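Local coordinates for protein cystathionine gamma-lyase (Saccharomyces cerevisiae, PDB 1N8P) that works as a pyridoxal-5'-phosphate-dependent enzyme of the Cys/Met metabolism family, with four copies of the chain in its assembly, at residues Val177-Thr180 / Ile186-Pro189; Ser200-Ile205 / Asp210-Val215. One frame throughout, in Å; residues are numbered along the deposited sequence.

Interaction 1. Residues Val177-Thr180 / Ile186-Pro189; sequences VDNT and ISNP. With PLP (pyridoxal-5'-phosphate), chain E.
With CG swung anti to the backbone nitrogen (chi1 -171°), Asn179 carries its amide out to Ser187 and Pro189; Val177, turned alike (chi1 174°), brings CG1 to the same proline. The amide of Asn179 lies against the CG and CD corner of the Pro189 ring, Asn179 CG standing 3.7 Å from Pro189 CD. Its ND2 makes a weak, bent hydrogen bond of 3.3 Å to Ser187 O, and Glu68 gives that nitrogen a second weak partner. Asparagine suits the place because one flat group can pack on a ring and still meet a backbone carbonyl. Val177 adds an apolar contact to the same ring, its CG1 3.8 Å from Pro189 CB, while Ile157 of helix 157-167 touches both residues. Strand 174-178 is a parallel strand of the large sheet in a fold type I enzyme, and the alternation along its end sends Asp178 the other way, to pyridoxal-5'-phosphate. Asp178 OD2 lies 3.8 Å from N1 of the pyridine, the ring nitrogen that an aspartate typically faces in this fold type. The carboxylate is held by an Asx turn: Asp178 OD1 takes the Thr180 N-H on its anti lone pair at 3.2 Å, and Thr180 OG1 donates to it from the syn side at 3.0 Å. Two donors thus grip one oxygen and should limit rotation of the carboxylate. Beyond the strand, Ser187 OG is satisfied by Gln298 O.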
loop_
_atom_site.group_PDB
_atom_site.type_symbol
_atom_site.label_atom_id
_atom_site.label_comp_id
_atom_site.label_asym_id
_atom_site.label_seq_id
_atom_site.Cartn_x
_atom_site.Cartn_y
_atom_site.Cartn_z
ATOM N N VAL A 177 10.975 -20.290 -23.415
ATOM C CA VAL A 177 11.526 -21.026 -22.269
ATOM C C VAL A 177 11.102 -20.404 -20.940
ATOM O O VAL A 177 11.337 -19.209 -20.708
ATOM C CB VAL A 177 13.045 -21.089 -22.310
ATOM C CG1 VAL A 177 13.571 -21.727 -21.048
ATOM C CG2 VAL A 177 13.492 -21.916 -23.482
ATOM N N ASP A 178 10.453 -21.228 -20.102
ATOM C CA ASP A 178 9.959 -20.855 -18.772
ATOM C C ASP A 178 11.159 -20.931 -17.882
ATOM O O ASP A 178 11.602 -22.023 -17.562
ATOM C CB ASP A 178 8.935 -21.864 -18.265
ATOM C CG ASP A 178 8.099 -21.326 -17.124
ATOM O OD1 ASP A 178 8.661 -20.851 -16.117
ATOM O OD2 ASP A 178 6.862 -21.376 -17.232
ATOM N N ASN A 179 11.645 -19.765 -17.463
ATOM C CA ASN A 179 12.845 -19.613 -16.646
ATOM C C ASN A 179 12.537 -19.283 -15.195
ATOM O O ASN A 179 13.435 -18.829 -14.483
ATOM C CB ASN A 179 13.661 -18.479 -17.294
ATOM C CG ASN A 179 15.053 -18.305 -16.721
ATOM O OD1 ASN A 179 15.767 -19.258 -16.463
ATOM N ND2 ASN A 179 15.461 -17.055 -16.576
ATOM N N THR A 180 11.287 -19.502 -14.760
ATOM C CA THR A 180 10.838 -19.215 -13.378
ATOM C C THR A 180 11.712 -19.781 -12.230
ATOM O O THR A 180 12.253 -19.022 -11.417
ATOM C CB THR A 180 9.343 -19.693 -13.160
ATOM O OG1 THR A 180 8.431 -18.818 -13.859
ATOM C CG2 THR A 180 8.982 -19.727 -11.659
ATOM N N ILE A 186 20.554 -17.319 -12.215
ATOM C CA ILE A 186 21.155 -18.582 -12.580
ATOM C C ILE A 186 21.250 -18.837 -14.073
ATOM O O ILE A 186 22.161 -19.511 -14.511
ATOM C CB ILE A 186 20.370 -19.777 -11.954
ATOM C CG1 ILE A 186 20.432 -19.691 -10.426
ATOM C CG2 ILE A 186 20.958 -21.139 -12.468
ATOM C CD1 ILE A 186 19.710 -20.806 -9.747
ATOM N N SER A 187 20.331 -18.304 -14.864
ATOM C CA SER A 187 20.376 -18.564 -16.283
ATOM C C SER A 187 19.698 -17.533 -17.163
ATOM O O SER A 187 18.792 -16.819 -16.742
ATOM C CB SER A 187 19.765 -19.927 -16.544
ATOM O OG SER A 187 19.801 -20.236 -17.923
ATOM N N ASN A 188 20.143 -17.479 -18.411
ATOM C CA ASN A 188 19.611 -16.541 -19.401
ATOM C C ASN A 188 19.329 -17.259 -20.717
ATOM O O ASN A 188 20.116 -17.144 -21.673
ATOM C CB ASN A 188 20.610 -15.408 -19.647
ATOM C CG ASN A 188 20.704 -14.459 -18.490
ATOM O OD1 ASN A 188 21.668 -13.713 -18.375
ATOM N ND2 ASN A 188 19.695 -14.461 -17.636
ATOM N N PRO A 189 18.191 -17.987 -20.783
ATOM C CA PRO A 189 17.762 -18.751 -21.954
ATOM C C PRO A 189 17.904 -18.072 -23.316
ATOM O O PRO A 189 18.089 -18.766 -24.310
ATOM C CB PRO A 189 16.315 -19.124 -21.609
ATOM C CG PRO A 189 16.367 -19.274 -20.140
ATOM C CD PRO A 189 17.183 -18.091 -19.708
HETATM N N1 PLP E . 4.653 -21.434 -14.198
HETATM C C2 PLP E . 5.539 -21.962 -13.282
HETATM C C2A PLP E . 6.737 -22.686 -13.887
HETATM C C3 PLP E . 5.211 -21.746 -11.842
HETATM O O3 PLP E . 6.158 -22.266 -11.024
HETATM C C4 PLP E . 4.030 -21.039 -11.463
HETATM C C4A PLP E . 3.682 -20.860 -10.012
HETATM C C5 PLP E . 3.165 -20.527 -12.564
HETATM C C6 PLP E . 3.504 -20.735 -13.888
HETATM C C5A PLP E . 1.933 -19.690 -12.180
HETATM O O4P PLP E . 2.180 -18.296 -12.150
HETATM P P PLP E . 1.005 -17.308 -11.854
HETATM O O1P PLP E . 1.676 -16.043 -11.678
HETATM O O2P PLP E . 0.351 -17.799 -10.580
HETATM O O3P PLP E . 0.142 -17.460 -13.015
#

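Interaction 2. Residues Ser200-Ile205 / Asp210-Val215; sequences SATKYI and DVVLGV. With PLP (pyridoxal-5'-phosphate), chain E.
Ala201 and Leu213 join the two segments through their backbones, with a weak hydrogen bond of 2.7 Å from Ala201 N to Leu213 O. Just before it, Ser200 and Gly214 form an antiparallel non-hydrogen-bonded pair, their CA atoms 4.5 Å apart. A type I turn from Ser200 to Lys203 then carries the chain off the strand, and Thr202 CA makes a C-H...O contact with Val211 O.

Polar and covalent links gather at pyridoxal-5'-phosphate. Ser200, a short hydroxyl residue that can come close, donates through OG to the ester oxygen O4P at 2.7 Å. Thr202 OG1 has two weak possibilities, PLP O1P at 3.3 Å and Val211 O, and its proton cannot serve both. Lys203 is long enough to reach the ring: bent at chi2 (68°) and chi4, its chain turns back so that NZ is bonded to PLP C4A, the linkage expected of an internal aldimine.

Among apolar contacts, Ala201 CB meets Leu213 CD2, and Ile205 CD1 and Val215 CG2 approach tip to tip at 4.2 Å. Val212 CG1 comes within 3.7 Å of PLP O1P, placing one methyl beside the phosphate.

Thr33 and Ser50 of the second subunit lie against Thr202 and Val212. Within the chain, Val215 packs on helix 55-67, Val211 on helix 240-250 and Leu213 on both, while the Gly214 backbone bonds to Phe76 of the neighbouring strand 72-76.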
loop_
_atom_site.group_PDB
_atom_site.type_symbol
_atom_site.label_atom_id
_atom_site.label_comp_id
_atom_site.label_asym_id
_atom_site.label_seq_id
_atom_site.Cartn_x
_atom_site.Cartn_y
_atom_site.Cartn_z
ATOM N N SER A 200 7.253 -16.378 -13.858
ATOM C CA SER A 200 6.151 -16.188 -12.961
ATOM C C SER A 200 6.950 -15.384 -11.920
ATOM O O SER A 200 7.783 -15.945 -11.197
ATOM C CB SER A 200 5.709 -17.520 -12.411
ATOM O OG SER A 200 4.638 -17.309 -11.542
ATOM N N ALA A 201 6.752 -14.065 -11.899
ATOM C CA ALA A 201 7.488 -13.187 -10.999
ATOM C C ALA A 201 7.025 -13.338 -9.564
ATOM O O ALA A 201 7.533 -12.666 -8.649
ATOM C CB ALA A 201 7.346 -11.725 -11.463
ATOM N N THR A 202 6.038 -14.211 -9.387
ATOM C CA THR A 202 5.460 -14.531 -8.089
ATOM C C THR A 202 6.498 -15.254 -7.273
ATOM O O THR A 202 6.587 -15.118 -6.069
ATOM C CB THR A 202 4.290 -15.489 -8.226
ATOM O OG1 THR A 202 3.311 -14.916 -9.103
ATOM C CG2 THR A 202 3.687 -15.785 -6.855
ATOM N N LYS A 203 7.302 -16.024 -7.950
ATOM C CA LYS A 203 8.296 -16.800 -7.272
ATOM C C LYS A 203 9.581 -16.064 -6.893
ATOM O O LYS A 203 9.558 -15.239 -6.007
ATOM C CB LYS A 203 8.568 -18.054 -8.112
ATOM C CG LYS A 203 7.454 -19.105 -8.015
ATOM C CD LYS A 203 6.146 -18.702 -8.647
ATOM C CE LYS A 203 5.001 -19.628 -8.216
ATOM N NZ LYS A 203 4.028 -19.729 -9.315
ATOM N N TYR A 204 10.686 -16.335 -7.579
ATOM C CA TYR A 204 11.977 -15.723 -7.256
ATOM C C TYR A 204 12.235 -14.253 -7.472
ATOM O O TYR A 204 12.990 -13.663 -6.694
ATOM C CB TYR A 204 13.121 -16.476 -7.950
ATOM C CG TYR A 204 13.169 -17.932 -7.619
ATOM C CD1 TYR A 204 12.320 -18.832 -8.259
ATOM C CD2 TYR A 204 14.025 -18.415 -6.629
ATOM C CE1 TYR A 204 12.325 -20.197 -7.922
ATOM C CE2 TYR A 204 14.034 -19.770 -6.272
ATOM C CZ TYR A 204 13.184 -20.654 -6.927
ATOM O OH TYR A 204 13.190 -21.988 -6.602
ATOM N N ILE A 205 11.670 -13.663 -8.524
ATOM C CA ILE A 205 11.901 -12.227 -8.816
ATOM C C ILE A 205 11.379 -11.328 -7.667
ATOM O O ILE A 205 12.164 -10.691 -6.983
ATOM C CB ILE A 205 11.274 -11.833 -10.226
ATOM C CG1 ILE A 205 12.091 -12.487 -11.347
ATOM C CG2 ILE A 205 11.247 -10.324 -10.435
ATOM C CD1 ILE A 205 11.410 -12.449 -12.691
ATOM N N ASP A 210 4.210 -11.983 -1.990
ATOM C CA ASP A 210 3.124 -11.024 -1.871
ATOM C C ASP A 210 2.717 -10.379 -3.164
ATOM O O ASP A 210 2.132 -9.309 -3.156
ATOM C CB ASP A 210 3.527 -9.945 -0.875
ATOM C CG ASP A 210 4.964 -9.486 -1.071
ATOM O OD1 ASP A 210 5.561 -8.943 -0.124
ATOM O OD2 ASP A 210 5.497 -9.680 -2.179
ATOM N N VAL A 211 3.011 -11.012 -4.285
ATOM C CA VAL A 211 2.639 -10.441 -5.575
ATOM C C VAL A 211 2.497 -11.536 -6.604
ATOM O O VAL A 211 3.314 -12.461 -6.632
ATOM C CB VAL A 211 3.724 -9.440 -6.134
ATOM C CG1 VAL A 211 3.398 -9.046 -7.539
ATOM C CG2 VAL A 211 3.766 -8.195 -5.309
ATOM N N VAL A 212 1.451 -11.437 -7.427
ATOM C CA VAL A 212 1.227 -12.360 -8.525
ATOM C C VAL A 212 1.409 -11.449 -9.741
ATOM O O VAL A 212 0.577 -10.588 -10.053
ATOM C CB VAL A 212 -0.197 -12.914 -8.563
ATOM C CG1 VAL A 212 -0.430 -13.600 -9.872
ATOM C CG2 VAL A 212 -0.423 -13.881 -7.442
ATOM N N LEU A 213 2.526 -11.641 -10.421
ATOM C CA LEU A 213 2.865 -10.872 -11.593
ATOM C C LEU A 213 3.726 -11.767 -12.481
ATOM O O LEU A 213 4.485 -12.599 -11.977
ATOM C CB LEU A 213 3.633 -9.629 -11.146
ATOM C CG LEU A 213 4.207 -8.660 -12.165
ATOM C CD1 LEU A 213 4.221 -7.301 -11.589
ATOM C CD2 LEU A 213 5.607 -9.076 -12.545
ATOM N N GLY A 214 3.578 -11.625 -13.796
ATOM C CA GLY A 214 4.389 -12.388 -14.731
ATOM C C GLY A 214 5.110 -11.447 -15.687
ATOM O O GLY A 214 4.650 -10.336 -15.969
ATOM N N VAL A 215 6.269 -11.846 -16.169
ATOM C CA VAL A 215 6.974 -11.010 -17.146
ATOM C C VAL A 215 7.733 -11.828 -18.177
ATOM O O VAL A 215 8.185 -12.940 -17.890
ATOM C CB VAL A 215 7.983 -10.047 -16.495
ATOM C CG1 VAL A 215 7.242 -9.048 -15.672
ATOM C CG2 VAL A 215 9.000 -10.819 -15.655
HETATM N N1 PLP E . 4.653 -21.434 -14.198
HETATM C C2 PLP E . 5.539 -21.962 -13.282
HETATM C C2A PLP E . 6.737 -22.686 -13.887
HETATM C C3 PLP E . 5.211 -21.746 -11.842
HETATM O O3 PLP E . 6.158 -22.266 -11.024
HETATM C C4 PLP E . 4.030 -21.039 -11.463
HETATM C C4A PLP E . 3.682 -20.860 -10.012
HETATM C C5 PLP E . 3.165 -20.527 -12.564
HETATM C C6 PLP E . 3.504 -20.735 -13.888
HETATM C C5A PLP E . 1.933 -19.690 -12.180
HETATM O O4P PLP E . 2.180 -18.296 -12.150
HETATM P P PLP E . 1.005 -17.308 -11.854
HETATM O O1P PLP E . 1.676 -16.043 -11.678
HETATM O O2P PLP E . 0.351 -17.799 -10.580
HETATM O O3P PLP E . 0.142 -17.460 -13.015
#

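How the interactions relate
Interactions 1 and 2 follow one another along the chain and meet different parts of the same pyridoxal-5'-phosphate, their centres about 14 Å apart. The 177-180 segment faces the N1, C2A and O3 side of the ring, whereas 200-205 holds C4A through Lys203 and meets the phosphate, where Val212 of 210-215 also comes close. They join directly at Thr180, whose OG1 lies 2.7 Å from Ser200 N, a probable hydrogen bond; Thr180 thereby connects the Asp178 carboxylate to the start of the phosphate-binding turn. Both contacts reach the large sheet, interaction 1 through strand 174-178, interaction 2 through its parallel neighbour 196-200 and the antiparallel 214-218. Tyr49 and Arg51 of the second subunit also hydrogen-bond to the cofactor.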